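Local coordinates for colicin-B (Escherichia coli, PDB 1RH1), which forms channels in the cytoplasmic membrane of Escherichia coli and close relatives, depolarising it and dissipating the cell's energy, at residues K423-S431 / P442-W450. Numbering follows the deposited sequence.
Sequences KANNIREKS and PLMLEVESW
K430 NZ meets E446 OE2 at 3.2 Å in a salt bridge whose hydrogen bond is weak, and the other carboxylate oxygen takes a weak, bent bond from the indole N-H of W450, one turn further along the same helix (W450 NE1 to E446 OE1 3.1 Å, 134° at the hydrogen). Glutamate suits this place because its chain, bent at chi2 (66°), brings the acid back between lysine and indole; N426 crosses it at about a right angle, with CB 3.7 Å from E446 CD. Lysine suits position 430 because its long methylene chain, extended beyond CG, can run past P442, its CD 3.3 Å from the carbonyl O of P442, and still carry a charge to the acid.

At the other end, the K423 chain and the indole of W450 lie alongside each other, running opposite ways. K423 CD sits over one face of the indole, 3.6 Å from the centroid of the five-membered ring, a CH-pi contact suited to a long methylene chain. Next to the polar side, I427 reaches across with its CG1-CD1 branch; CD1 lies 3.4 Å from W450 CH2 and 3.7 Å from L443 CD2. Branched aliphatic chains and the indole make up this layer, and F464 of helix 457-472 packs against I427, L443 and V447.

The two helices are nearly antiparallel, their segment axes at 160° and 8.9 Å apart at closest approach. With a partly exposed salt bridge beside an apolar seam facing a predicted membrane-spanning helix, they form an amphipathic helical hairpin, as expected in the all-helical pore-forming domain of channel colicins.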
# COMPACT_ATOMS: atom_id res chain seq x y z
N LYS A 423 -22.20 4.60 24.84
CA LYS A 423 -22.98 4.97 23.66
C LYS A 423 -24.19 4.08 23.50
O LYS A 423 -25.30 4.56 23.25
CB LYS A 423 -22.12 4.90 22.42
CG LYS A 423 -20.93 5.84 22.57
CD LYS A 423 -20.22 6.05 21.26
CE LYS A 423 -19.20 7.19 21.37
NZ LYS A 423 -17.98 6.76 22.01
N ALA A 424 -23.96 2.79 23.73
CA ALA A 424 -25.00 1.78 23.70
C ALA A 424 -26.04 2.04 24.79
O ALA A 424 -27.22 1.83 24.54
CB ALA A 424 -24.41 0.41 23.92
N ASN A 425 -25.67 2.53 25.97
CA ASN A 425 -26.64 2.90 27.00
C ASN A 425 -27.43 4.14 26.61
O ASN A 425 -28.61 4.30 26.97
CB ASN A 425 -25.92 3.16 28.30
CG ASN A 425 -26.78 3.62 29.46
OD1 ASN A 425 -26.58 4.71 29.98
ND2 ASN A 425 -27.76 2.84 29.91
N ASN A 426 -26.80 5.05 25.86
CA ASN A 426 -27.56 6.20 25.44
C ASN A 426 -28.59 5.81 24.42
O ASN A 426 -29.72 6.24 24.58
CB ASN A 426 -26.67 7.27 24.88
CG ASN A 426 -25.81 7.89 25.96
OD1 ASN A 426 -24.62 8.03 25.77
ND2 ASN A 426 -26.38 8.26 27.11
N ILE A 427 -28.27 4.94 23.45
CA ILE A 427 -29.25 4.49 22.47
C ILE A 427 -30.45 3.87 23.18
O ILE A 427 -31.59 4.11 22.81
CB ILE A 427 -28.63 3.45 21.52
CG1 ILE A 427 -27.40 4.01 20.79
CG2 ILE A 427 -29.68 3.08 20.49
CD1 ILE A 427 -27.70 5.25 19.93
N ARG A 428 -30.15 3.15 24.26
CA ARG A 428 -31.16 2.51 25.08
C ARG A 428 -32.08 3.53 25.72
O ARG A 428 -33.26 3.55 25.38
CB ARG A 428 -30.48 1.65 26.13
CG ARG A 428 -31.43 0.91 27.03
CD ARG A 428 -31.51 1.50 28.44
NE ARG A 428 -30.25 1.33 29.14
CZ ARG A 428 -29.84 0.15 29.61
NH1 ARG A 428 -30.61 -0.93 29.47
NH2 ARG A 428 -28.62 0.04 30.15
N GLU A 429 -31.57 4.41 26.60
CA GLU A 429 -32.39 5.43 27.25
C GLU A 429 -33.15 6.31 26.27
O GLU A 429 -34.29 6.73 26.53
CB GLU A 429 -31.54 6.32 28.09
CG GLU A 429 -30.84 5.67 29.25
CD GLU A 429 -29.74 6.52 29.87
OE1 GLU A 429 -29.48 7.64 29.41
OE2 GLU A 429 -29.10 6.05 30.81
N LYS A 430 -32.51 6.56 25.12
CA LYS A 430 -33.08 7.37 24.08
C LYS A 430 -34.01 6.61 23.15
O LYS A 430 -34.80 7.22 22.43
CB LYS A 430 -31.93 8.03 23.33
CG LYS A 430 -31.36 9.08 24.28
CD LYS A 430 -30.06 9.71 23.85
CE LYS A 430 -29.73 10.72 24.94
NZ LYS A 430 -28.64 11.58 24.53
N SER A 431 -33.97 5.27 23.09
CA SER A 431 -34.99 4.55 22.35
C SER A 431 -36.19 4.49 23.27
O SER A 431 -37.32 4.58 22.80
CB SER A 431 -34.55 3.14 22.01
OG SER A 431 -33.55 3.12 20.99
N PRO A 442 -33.56 13.03 20.59
CA PRO A 442 -32.44 12.52 21.37
C PRO A 442 -31.72 11.30 20.82
O PRO A 442 -30.50 11.18 20.97
CB PRO A 442 -33.03 12.29 22.72
CG PRO A 442 -34.52 12.27 22.47
CD PRO A 442 -34.65 13.38 21.47
N LEU A 443 -32.46 10.42 20.15
CA LEU A 443 -31.86 9.24 19.55
C LEU A 443 -31.08 9.62 18.32
O LEU A 443 -29.93 9.19 18.21
CB LEU A 443 -32.88 8.21 19.08
CG LEU A 443 -32.64 6.71 19.21
CD1 LEU A 443 -33.29 6.06 18.02
CD2 LEU A 443 -31.18 6.32 19.23
N MET A 444 -31.68 10.37 17.39
CA MET A 444 -31.01 10.66 16.13
C MET A 444 -29.86 11.63 16.30
O MET A 444 -28.84 11.57 15.63
CB MET A 444 -32.03 11.20 15.14
CG MET A 444 -33.19 10.18 14.95
SD MET A 444 -32.71 8.48 14.59
CE MET A 444 -33.05 8.50 12.87
N LEU A 445 -29.98 12.46 17.32
CA LEU A 445 -28.99 13.47 17.65
C LEU A 445 -27.74 12.89 18.30
O LEU A 445 -26.63 13.36 18.08
CB LEU A 445 -29.69 14.48 18.55
CG LEU A 445 -29.20 15.90 18.82
CD1 LEU A 445 -28.88 16.63 17.52
CD2 LEU A 445 -30.28 16.61 19.63
N GLU A 446 -27.88 11.85 19.10
CA GLU A 446 -26.78 11.16 19.73
C GLU A 446 -25.93 10.49 18.67
O GLU A 446 -24.70 10.44 18.82
CB GLU A 446 -27.35 10.13 20.70
CG GLU A 446 -26.42 9.18 21.46
CD GLU A 446 -25.48 9.78 22.49
OE1 GLU A 446 -24.38 9.23 22.63
OE2 GLU A 446 -25.82 10.76 23.15
N VAL A 447 -26.55 10.02 17.57
CA VAL A 447 -25.83 9.30 16.52
C VAL A 447 -24.96 10.30 15.77
O VAL A 447 -23.79 10.03 15.51
CB VAL A 447 -26.80 8.61 15.53
CG1 VAL A 447 -25.99 7.68 14.65
CG2 VAL A 447 -27.86 7.79 16.24
N GLU A 448 -25.54 11.47 15.48
CA GLU A 448 -24.79 12.55 14.86
C GLU A 448 -23.65 13.00 15.76
O GLU A 448 -22.53 13.16 15.27
CB GLU A 448 -25.71 13.71 14.55
CG GLU A 448 -26.74 13.30 13.48
CD GLU A 448 -26.31 13.17 12.00
OE1 GLU A 448 -27.20 12.96 11.17
OE2 GLU A 448 -25.13 13.30 11.64
N SER A 449 -23.88 13.13 17.07
CA SER A 449 -22.85 13.45 18.05
C SER A 449 -21.63 12.59 17.87
O SER A 449 -20.52 13.11 17.88
CB SER A 449 -23.27 13.21 19.46
OG SER A 449 -24.42 13.96 19.79
N TRP A 450 -21.83 11.28 17.65
CA TRP A 450 -20.73 10.34 17.49
C TRP A 450 -19.86 10.67 16.32
O TRP A 450 -18.64 10.58 16.46
CB TRP A 450 -21.17 8.93 17.25
CG TRP A 450 -21.98 8.32 18.37
CD1 TRP A 450 -21.94 8.74 19.67
CD2 TRP A 450 -22.81 7.26 18.19
NE1 TRP A 450 -22.74 7.94 20.33
CE2 TRP A 450 -23.28 7.05 19.48
CE3 TRP A 450 -23.21 6.47 17.12
CZ2 TRP A 450 -24.17 6.01 19.72
CZ3 TRP A 450 -24.10 5.44 17.37
CH2 TRP A 450 -24.58 5.22 18.66